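Local coordinates for Tat (Twin-arginine translocation) pathway signal sequence containing protein (Mycobacterium tuberculosis, PDB 5IMU) that is of unknown function but, in this C-terminal fragment, joins an alpha/beta region to a helical bundle and binds a potassium ion, at residues A[54-57]-A[58-61]; A[118-121]-A[122-126]; A[168-171]-A[172-176]; A[179-183]-A[184-188]. All coordinates share one frame; numbering follows the deposited sequence.

Contact 1 (A[54-57]-A[58-61]); sequences WIPP and HVRL
His-58 folds its imidazole back against Pro-56, with ND1 3.7 Å from Pro-56 CB and CE1 3.8 Å from Pro-56 CG, the two rings meeting obliquely. The ring can reach back because CG lies between the backbone N and the carbonyl carbon (chi1 68°). Its NE2 is hydrogen-bonded to Glu-28 OE1, which fixes the rotation of the imidazole. Val-59 closes a type I beta turn that starts at Pro-56: its N-H points nearly straight (165°) at Pro-56 O, but the bond is long and weak at 3.4 Å. The same carbonyl also takes a hydrogen bond from Arg-115 NH2. Val-59 CG2 lies over the centre of one imidazole face and also reaches Pro-56 CG at 4.1 Å. Arg-60 meets the turn through solvent, its NH1 donating to a water that sits 2.7 Å from Pro-57 O; the same guanidinium forms a salt bridge with Asp-111. Leu-61 turns inward, and its CD2 touches Ile-55 CG2 at 3.9 Å, an apolar closure of the loop beyond the turn. The whole loop joins strand 44-48 to strand 65-67. Ile-55 and Leu-61 rest on strand 44-48, Val-59 and Leu-61 on helix 6-27, Pro-56 and Pro-57 on Trp-189 of helix 183-199, and His-58 on helix 157-177.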
loop_
_atom_site.group_PDB
_atom_site.type_symbol
_atom_site.label_atom_id
_atom_site.label_comp_id
_atom_site.label_asym_id
_atom_site.label_seq_id
_atom_site.Cartn_x
_atom_site.Cartn_y
_atom_site.Cartn_z
ATOM N N TRP A 54 4.144 0.310 3.170
ATOM C CA TRP A 54 3.462 -0.073 1.943
ATOM C C TRP A 54 1.952 -0.050 2.154
ATOM O O TRP A 54 1.454 -0.406 3.225
ATOM C CB TRP A 54 3.937 -1.466 1.525
ATOM C CG TRP A 54 3.322 -2.039 0.287
ATOM C CD1 TRP A 54 3.567 -1.666 -1.003
ATOM C CD2 TRP A 54 2.400 -3.136 0.221
ATOM N NE1 TRP A 54 2.835 -2.449 -1.867
ATOM C CE2 TRP A 54 2.112 -3.359 -1.140
ATOM C CE3 TRP A 54 1.784 -3.943 1.183
ATOM C CZ2 TRP A 54 1.231 -4.358 -1.565
ATOM C CZ3 TRP A 54 0.910 -4.933 0.762
ATOM C CH2 TRP A 54 0.642 -5.132 -0.598
ATOM N N ILE A 55 1.225 0.388 1.136
ATOM C CA ILE A 55 -0.236 0.436 1.162
ATOM C C ILE A 55 -0.755 -0.622 0.204
ATOM O O ILE A 55 -0.406 -0.599 -0.987
ATOM C CB ILE A 55 -0.770 1.830 0.794
ATOM C CG1 ILE A 55 -0.086 2.917 1.628
ATOM C CG2 ILE A 55 -2.279 1.886 0.992
ATOM C CD1 ILE A 55 -0.190 2.709 3.125
ATOM N N PRO A 56 -1.591 -1.565 0.653
ATOM C CA PRO A 56 -2.013 -2.653 -0.222
ATOM C C PRO A 56 -2.891 -2.138 -1.361
ATOM O O PRO A 56 -3.538 -1.087 -1.227
ATOM C CB PRO A 56 -2.794 -3.588 0.715
ATOM C CG PRO A 56 -3.240 -2.708 1.840
ATOM C CD PRO A 56 -2.134 -1.708 2.019
ATOM N N PRO A 57 -2.941 -2.859 -2.483
ATOM C CA PRO A 57 -3.609 -2.301 -3.675
ATOM C C PRO A 57 -5.117 -2.165 -3.545
ATOM O O PRO A 57 -5.704 -1.323 -4.236
ATOM C CB PRO A 57 -3.238 -3.295 -4.789
ATOM C CG PRO A 57 -2.127 -4.134 -4.238
ATOM C CD PRO A 57 -2.322 -4.163 -2.756
ATOM N N HIS A 58 -5.770 -2.957 -2.698
ATOM C CA HIS A 58 -7.227 -2.915 -2.649
ATOM C C HIS A 58 -7.761 -1.754 -1.819
ATOM O O HIS A 58 -8.983 -1.615 -1.696
ATOM C CB HIS A 58 -7.786 -4.242 -2.124
ATOM C CG HIS A 58 -7.482 -4.508 -0.681
ATOM N ND1 HIS A 58 -6.205 -4.750 -0.221
ATOM C CD2 HIS A 58 -8.295 -4.588 0.399
ATOM C CE1 HIS A 58 -6.243 -4.955 1.084
ATOM N NE2 HIS A 58 -7.498 -4.863 1.485
ATOM N N VAL A 59 -6.891 -0.917 -1.264
ATOM C CA VAL A 59 -7.296 0.258 -0.499
ATOM C C VAL A 59 -7.082 1.488 -1.369
ATOM O O VAL A 59 -5.960 1.751 -1.817
ATOM C CB VAL A 59 -6.511 0.372 0.817
ATOM C CG1 VAL A 59 -6.837 1.690 1.514
ATOM C CG2 VAL A 59 -6.827 -0.805 1.721
ATOM N N ARG A 60 -8.159 2.232 -1.617
ATOM C CA ARG A 60 -8.080 3.496 -2.335
ATOM C C ARG A 60 -7.817 4.629 -1.350
ATOM O O ARG A 60 -8.370 4.646 -0.247
ATOM C CB ARG A 60 -9.369 3.758 -3.119
ATOM C CG ARG A 60 -9.777 2.613 -4.031
ATOM C CD ARG A 60 -8.742 2.391 -5.119
ATOM N NE ARG A 60 -8.792 3.431 -6.140
ATOM C CZ ARG A 60 -7.790 3.718 -6.966
ATOM N NH1 ARG A 60 -6.649 3.046 -6.883
ATOM N NH2 ARG A 60 -7.924 4.680 -7.868
ATOM N N LEU A 61 -6.951 5.586 -1.762
ATOM C CA LEU A 61 -6.424 6.604 -0.861
ATOM C C LEU A 61 -7.164 7.927 -1.016
ATOM O O LEU A 61 -7.513 8.318 -2.135
ATOM C CB LEU A 61 -4.935 6.828 -1.125
ATOM C CG LEU A 61 -4.049 5.624 -0.807
ATOM C CD1 LEU A 61 -2.630 5.843 -1.303
ATOM C CD2 LEU A 61 -4.056 5.343 0.683
HETATM O O HOH W 1 -5.371 1.361 -4.631
#

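Contact 2 (A[118-121]-A[122-126]); sequences IPKV and DEFGP
Lys-120 and Phe-124 meet through the ammonium end of one and the base of the other, with NZ 3.6 Å from Phe-124 CB and the two side chains crossing at about a right angle. The lysine leaves its backbone with CG anti to N (chi1 -176°) and runs extended until a bend at the last torsion brings NZ back over the start of the helix. Beside it, Val-121 packs on the backbone of its successor, its CG1, anti to the backbone N, lying 3.1 Å from Asp-122 N. A water joins the two segments: it donates to Val-121 O at 2.7 Å and accepts from Phe-124 N, also at 2.7 Å, while Lys-120 NZ adds a weak bond to it at 3.3 Å. Phe-124 N belongs to the first turn of helix 124-133, and Glu-123, at the N-cap position just before it, has the left-handed backbone conformation (phi 47°) that turns the loop into the helix. Further out, Asn-207 holds the loop at both Val-121 N and Pro-119 O, and Thr-127 OG1 has Asp-122 O and Glu-123 O as its two acceptors. The Phe-124 ring packs on Ala-206 and Leu-210 of helix 203-216. The helix start is thus bridged to the preceding loop by one water, which satisfies a first-turn amide and a loop carbonyl together; the positive charge of Lys-120 so near a helix N-terminus would probably be mildly unfavourable.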
loop_
_atom_site.group_PDB
_atom_site.type_symbol
_atom_site.label_atom_id
_atom_site.label_comp_id
_atom_site.label_asym_id
_atom_site.label_seq_id
_atom_site.Cartn_x
_atom_site.Cartn_y
_atom_site.Cartn_z
ATOM N N ILE A 118 7.898 7.609 -6.139
ATOM C CA ILE A 118 9.138 6.836 -6.153
ATOM C C ILE A 118 9.798 6.963 -7.520
ATOM O O ILE A 118 9.128 6.777 -8.547
ATOM C CB ILE A 118 8.883 5.360 -5.811
ATOM C CG1 ILE A 118 8.183 5.240 -4.457
ATOM C CG2 ILE A 118 10.189 4.571 -5.816
ATOM C CD1 ILE A 118 7.667 3.855 -4.163
ATOM N N PRO A 119 11.093 7.275 -7.584
ATOM C CA PRO A 119 11.786 7.284 -8.877
ATOM C C PRO A 119 11.682 5.930 -9.568
ATOM O O PRO A 119 11.534 4.888 -8.924
ATOM C CB PRO A 119 13.237 7.611 -8.501
ATOM C CG PRO A 119 13.145 8.299 -7.178
ATOM C CD PRO A 119 11.971 7.685 -6.475
ATOM N N LYS A 120 11.752 5.961 -10.896
ATOM C CA LYS A 120 11.690 4.734 -11.677
ATOM C C LYS A 120 12.821 3.794 -11.280
ATOM O O LYS A 120 13.994 4.183 -11.261
ATOM C CB LYS A 120 11.761 5.057 -13.169
ATOM C CG LYS A 120 11.609 3.852 -14.087
ATOM C CD LYS A 120 11.432 4.290 -15.536
ATOM C CE LYS A 120 11.597 3.134 -16.514
ATOM N NZ LYS A 120 10.725 1.973 -16.184
ATOM N N VAL A 121 12.456 2.555 -10.943
ATOM C CA VAL A 121 13.447 1.546 -10.594
ATOM C C VAL A 121 14.389 1.327 -11.771
ATOM O O VAL A 121 13.974 1.335 -12.937
ATOM C CB VAL A 121 12.740 0.242 -10.184
ATOM C CG1 VAL A 121 13.707 -0.935 -10.180
ATOM C CG2 VAL A 121 12.087 0.401 -8.819
ATOM N N ASP A 122 15.674 1.155 -11.469
ATOM C CA ASP A 122 16.655 0.872 -12.509
ATOM C C ASP A 122 16.391 -0.494 -13.133
ATOM O O ASP A 122 16.147 -1.478 -12.427
ATOM C CB ASP A 122 18.071 0.920 -11.936
ATOM C CG ASP A 122 19.136 0.722 -12.998
ATOM O OD1 ASP A 122 19.103 1.452 -14.012
ATOM O OD2 ASP A 122 20.000 -0.164 -12.826
ATOM N N GLU A 123 16.450 -0.546 -14.464
ATOM C CA GLU A 123 16.186 -1.759 -15.238
ATOM C C GLU A 123 14.913 -2.451 -14.748
ATOM O O GLU A 123 14.930 -3.604 -14.314
ATOM C CB GLU A 123 17.379 -2.718 -15.185
ATOM C CG GLU A 123 18.690 -2.141 -15.697
ATOM C CD GLU A 123 18.677 -1.871 -17.190
ATOM O OE1 GLU A 123 17.850 -2.476 -17.905
ATOM O OE2 GLU A 123 19.505 -1.059 -17.650
ATOM N N PHE A 124 13.802 -1.711 -14.818
ATOM C CA PHE A 124 12.545 -2.184 -14.242
ATOM C C PHE A 124 12.189 -3.584 -14.729
ATOM O O PHE A 124 11.879 -4.472 -13.926
ATOM C CB PHE A 124 11.413 -1.209 -14.573
ATOM C CG PHE A 124 10.044 -1.763 -14.292
ATOM C CD1 PHE A 124 9.516 -1.721 -13.011
ATOM C CD2 PHE A 124 9.292 -2.341 -15.303
ATOM C CE1 PHE A 124 8.261 -2.238 -12.744
ATOM C CE2 PHE A 124 8.037 -2.862 -15.044
ATOM C CZ PHE A 124 7.521 -2.809 -13.762
ATOM N N GLY A 125 12.219 -3.792 -16.042
ATOM C CA GLY A 125 11.826 -5.048 -16.639
ATOM C C GLY A 125 12.662 -6.230 -16.186
ATOM O O GLY A 125 12.145 -7.205 -15.631
ATOM N N PRO A 126 13.973 -6.180 -16.444
ATOM C CA PRO A 126 14.852 -7.256 -15.953
ATOM C C PRO A 126 14.787 -7.456 -14.451
ATOM O O PRO A 126 14.903 -8.595 -13.983
ATOM C CB PRO A 126 16.245 -6.793 -16.402
ATOM C CG PRO A 126 15.986 -5.975 -17.619
ATOM C CD PRO A 126 14.679 -5.267 -17.362
HETATM O O HOH W 2 13.756 0.874 -15.568
#

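Contact 3 (A[168-171]-A[172-176]); sequences TAVK and ESVLK
Glu-172 OE2 is gripped by two cations, Lys-171 NZ at 3.0 Å and Arg-30 NH2 from the loop beyond helix 6-27, in a salt-bridge cluster on the flank of alpha helix 157-177. The lysine nitrogen comes to the anti side of the carboxylate oxygen, 28° out of its plane. Lys-171 is bent at its third and fourth torsions, and Glu-172 at its second (chi2 -57°), which lets two adjacent side chains lie alongside each other, pointing the same way. Two positive partners would be expected to keep this carboxylate ionised. The backbone follows the regular i+4 to i bonding of the helix: Glu-172 N to Thr-168 O, Ser-173 N to Ala-169 O at 2.9 Å, and Val-174 N to Val-170 O. Thr-168 OG1 is itself hydrogen-bonded to the carbonyl of His-164 one turn earlier. On the face turned to helix 183-199, Val-170 and Val-174 stand side by side and both pack on Trp-189. Leu-175 faces the loop of Glu-28 to Ile-31, and its CD1 also reaches back one turn to touch the aliphatic part of Lys-171, with Lys-171 CG 4.0 Å away.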
loop_
_atom_site.group_PDB
_atom_site.type_symbol
_atom_site.label_atom_id
_atom_site.label_comp_id
_atom_site.label_asym_id
_atom_site.label_seq_id
_atom_site.Cartn_x
_atom_site.Cartn_y
_atom_site.Cartn_z
ATOM N N THR A 168 -6.057 -11.886 -4.643
ATOM C CA THR A 168 -7.069 -11.907 -3.592
ATOM C C THR A 168 -6.754 -12.971 -2.547
ATOM O O THR A 168 -6.981 -12.762 -1.349
ATOM C CB THR A 168 -8.450 -12.150 -4.206
ATOM O OG1 THR A 168 -8.735 -11.120 -5.161
ATOM C CG2 THR A 168 -9.527 -12.147 -3.130
ATOM N N ALA A 169 -6.214 -14.112 -2.980
ATOM C CA ALA A 169 -5.945 -15.203 -2.050
ATOM C C ALA A 169 -4.794 -14.869 -1.105
ATOM O O ALA A 169 -4.883 -15.127 0.101
ATOM C CB ALA A 169 -5.654 -16.488 -2.824
ATOM N N VAL A 170 -3.699 -14.306 -1.625
ATOM C CA VAL A 170 -2.595 -13.957 -0.736
ATOM C C VAL A 170 -2.980 -12.783 0.155
ATOM O O VAL A 170 -2.531 -12.693 1.305
ATOM C CB VAL A 170 -1.304 -13.670 -1.529
ATOM C CG1 VAL A 170 -1.474 -12.463 -2.438
ATOM C CG2 VAL A 170 -0.138 -13.455 -0.575
ATOM N N LYS A 171 -3.823 -11.874 -0.347
ATOM C CA LYS A 171 -4.355 -10.811 0.500
ATOM C C LYS A 171 -5.055 -11.393 1.719
ATOM O O LYS A 171 -4.821 -10.960 2.853
ATOM C CB LYS A 171 -5.320 -9.930 -0.295
ATOM C CG LYS A 171 -6.199 -9.040 0.586
ATOM C CD LYS A 171 -7.052 -8.081 -0.241
ATOM C CE LYS A 171 -8.167 -8.799 -0.991
ATOM N NZ LYS A 171 -9.410 -8.913 -0.175
ATOM N N GLU A 172 -5.918 -12.386 1.499
ATOM C CA GLU A 172 -6.657 -12.985 2.606
ATOM C C GLU A 172 -5.746 -13.819 3.498
ATOM O O GLU A 172 -5.917 -13.834 4.722
ATOM C CB GLU A 172 -7.812 -13.825 2.064
ATOM C CG GLU A 172 -8.899 -12.984 1.428
ATOM C CD GLU A 172 -9.459 -11.961 2.397
ATOM O OE1 GLU A 172 -10.072 -12.373 3.404
ATOM O OE2 GLU A 172 -9.267 -10.746 2.172
ATOM N N SER A 173 -4.782 -14.525 2.907
ATOM C CA SER A 173 -3.814 -15.266 3.711
ATOM C C SER A 173 -3.057 -14.333 4.649
ATOM O O SER A 173 -2.918 -14.611 5.845
ATOM C CB SER A 173 -2.842 -16.017 2.802
ATOM O OG SER A 173 -1.868 -16.715 3.561
ATOM N N VAL A 174 -2.581 -13.204 4.123
ATOM C CA VAL A 174 -1.768 -12.291 4.921
ATOM C C VAL A 174 -2.612 -11.610 5.990
ATOM O O VAL A 174 -2.233 -11.562 7.166
ATOM C CB VAL A 174 -1.076 -11.262 4.010
ATOM C CG1 VAL A 174 -0.579 -10.079 4.826
ATOM C CG2 VAL A 174 0.075 -11.909 3.266
ATOM N N LEU A 175 -3.769 -11.068 5.601
ATOM C CA LEU A 175 -4.561 -10.283 6.539
ATOM C C LEU A 175 -5.205 -11.140 7.620
ATOM O O LEU A 175 -5.505 -10.624 8.701
ATOM C CB LEU A 175 -5.623 -9.478 5.789
ATOM C CG LEU A 175 -5.006 -8.449 4.838
ATOM C CD1 LEU A 175 -6.058 -7.519 4.277
ATOM C CD2 LEU A 175 -3.902 -7.668 5.538
ATOM N N LYS A 176 -5.411 -12.433 7.366
ATOM C CA LYS A 176 -5.891 -13.315 8.421
ATOM C C LYS A 176 -4.773 -13.708 9.381
ATOM O O LYS A 176 -5.038 -13.982 10.557
ATOM C CB LYS A 176 -6.542 -14.558 7.811
ATOM C CG LYS A 176 -7.891 -14.280 7.147
ATOM C CD LYS A 176 -8.388 -15.480 6.350
ATOM C CE LYS A 176 -9.759 -15.219 5.736
ATOM N NZ LYS A 176 -10.813 -15.025 6.772
#

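Contact 4 (A[179-183]-A[184-188]); sequences PSHEL and TAVGD
The start of helix 183-199, with Glu-182 at its N-cap position, is joined here to the loop before it, and the first bonds of the helix cross from Glu-182 and Leu-183 to Ala-185, Val-186 and Gly-187. Glu-182 O accepts twice: Val-186 N reaches it at 3.3 Å, in the carbonyl plane, as the first i+4 to i bond, and Ala-185 N at 3.0 Å in a weak bond bent to 123°. Leu-183 O takes a shorter bond from Gly-187 N, 2.8 Å, which continues the helical pattern. Outside the backbone, His-181 and Val-186 meet at an edge, with CG2 of the valine 3.7 Å from CD2 of the imidazole and near the ring plane. The same methyl lies 3.7 Å from Glu-182 O, so it touches both the ring and the carbonyl of the N-cap residue. Leu-183 CD2 comes to within 4.4 Å of Val-186 CG2, a looser apolar touch. NE2 of the histidine, the ring atom next to CD2, is hydrogen-bonded to Leu-50 O, which fixes the rotation of the imidazole, and the ring also meets that of Tyr-178. Further along, Asp-188 makes a salt bridge with Arg-135, which also bonds to Thr-184 O. Val-174 of helix 157-177 packs on His-181, Ala-185 and Val-186, so the start of helix 183-199 lies against the preceding helix, while Ala-51 and Arg-75 from loops adjoin Val-186 and Leu-183.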
loop_
_atom_site.group_PDB
_atom_site.type_symbol
_atom_site.label_atom_id
_atom_site.label_comp_id
_atom_site.label_asym_id
_atom_site.label_seq_id
_atom_site.Cartn_x
_atom_site.Cartn_y
_atom_site.Cartn_z
ATOM N N PRO A 179 -1.576 -9.890 13.134
ATOM C CA PRO A 179 -0.270 -9.253 12.919
ATOM C C PRO A 179 0.915 -10.219 12.900
ATOM O O PRO A 179 2.058 -9.762 12.914
ATOM C CB PRO A 179 -0.158 -8.304 14.112
ATOM C CG PRO A 179 -0.895 -9.004 15.200
ATOM C CD PRO A 179 -2.005 -9.794 14.542
ATOM N N SER A 180 0.651 -11.527 12.870
ATOM C CA SER A 180 1.698 -12.540 12.815
ATOM C C SER A 180 1.939 -13.047 11.397
ATOM O O SER A 180 2.262 -14.224 11.199
ATOM C CB SER A 180 1.361 -13.704 13.747
ATOM O OG SER A 180 1.224 -13.259 15.086
ATOM N N HIS A 181 1.786 -12.175 10.406
ATOM C CA HIS A 181 1.983 -12.550 9.016
ATOM C C HIS A 181 3.467 -12.685 8.693
ATOM O O HIS A 181 4.328 -12.091 9.348
ATOM C CB HIS A 181 1.344 -11.512 8.096
ATOM C CG HIS A 181 1.743 -10.103 8.412
ATOM N ND1 HIS A 181 1.393 -9.475 9.588
ATOM C CD2 HIS A 181 2.464 -9.200 7.705
ATOM C CE1 HIS A 181 1.882 -8.248 9.593
ATOM N NE2 HIS A 181 2.535 -8.056 8.461
ATOM N N GLU A 182 3.763 -13.478 7.668
ATOM C CA GLU A 182 5.123 -13.620 7.167
ATOM C C GLU A 182 5.364 -12.588 6.073
ATOM O O GLU A 182 4.576 -12.485 5.127
ATOM C CB GLU A 182 5.360 -15.031 6.621
ATOM C CG GLU A 182 5.269 -16.137 7.662
ATOM C CD GLU A 182 6.476 -16.184 8.579
ATOM O OE1 GLU A 182 7.501 -15.550 8.249
ATOM O OE2 GLU A 182 6.402 -16.857 9.629
ATOM N N LEU A 183 6.448 -11.818 6.212
ATOM C CA LEU A 183 6.825 -10.886 5.155
ATOM C C LEU A 183 7.092 -11.600 3.839
ATOM O O LEU A 183 7.020 -10.970 2.778
ATOM C CB LEU A 183 8.065 -10.087 5.556
ATOM C CG LEU A 183 7.931 -8.986 6.605
ATOM C CD1 LEU A 183 9.171 -8.116 6.562
ATOM C CD2 LEU A 183 6.678 -8.152 6.390
ATOM N N THR A 184 7.421 -12.891 3.895
ATOM C CA THR A 184 7.523 -13.704 2.688
ATOM C C THR A 184 6.243 -13.623 1.863
ATOM O O THR A 184 6.282 -13.356 0.656
ATOM C CB THR A 184 7.831 -15.152 3.071
ATOM O OG1 THR A 184 9.239 -15.305 3.291
ATOM C CG2 THR A 184 7.367 -16.115 1.982
ATOM N N ALA A 185 5.093 -13.849 2.505
ATOM C CA ALA A 185 3.824 -13.789 1.789
ATOM C C ALA A 185 3.496 -12.371 1.340
ATOM O O ALA A 185 2.871 -12.184 0.291
ATOM C CB ALA A 185 2.699 -14.346 2.661
ATOM N N VAL A 186 3.908 -11.365 2.114
ATOM C CA VAL A 186 3.694 -9.981 1.702
ATOM C C VAL A 186 4.488 -9.674 0.439
ATOM O O VAL A 186 3.991 -9.012 -0.481
ATOM C CB VAL A 186 4.057 -9.020 2.850
ATOM C CG1 VAL A 186 4.002 -7.578 2.375
ATOM C CG2 VAL A 186 3.122 -9.228 4.032
ATOM N N GLY A 187 5.733 -10.153 0.372
ATOM C CA GLY A 187 6.527 -9.954 -0.828
ATOM C C GLY A 187 5.877 -10.552 -2.062
ATOM O O GLY A 187 5.868 -9.936 -3.129
ATOM N N ASP A 188 5.318 -11.757 -1.929
ATOM C CA ASP A 188 4.581 -12.363 -3.035
ATOM C C ASP A 188 3.404 -11.488 -3.454
ATOM O O ASP A 188 3.161 -11.280 -4.648
ATOM C CB ASP A 188 4.097 -13.757 -2.637
ATOM C CG ASP A 188 5.225 -14.769 -2.560
ATOM O OD1 ASP A 188 6.404 -14.365 -2.662
ATOM O OD2 ASP A 188 4.934 -15.973 -2.394
#

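In the fold
Contact 1 is the buried one, its centre about 4 Å from the centre of the chain, and is mainly apolar; contact 2 lies on the surface and relies on a bridging water; contacts 3 and 4 are partly buried. The last two belong to successive helices, 157-177 and 183-199, and touch directly: Val-174 CG2 lies 3.6 Å from Ala-185 CB. Contact 3 is all helix, with a charged flank, whereas contacts 2 and 4 each mark a helix start. Contact 1 belongs to the DUF5632 region and contacts 3 and 4 to the DUF5631 region, yet contact 1 meets contact 3 through His-58 ND1 and Lys-171 CD, 3.4 Å apart. Contact 2 touches none of the others.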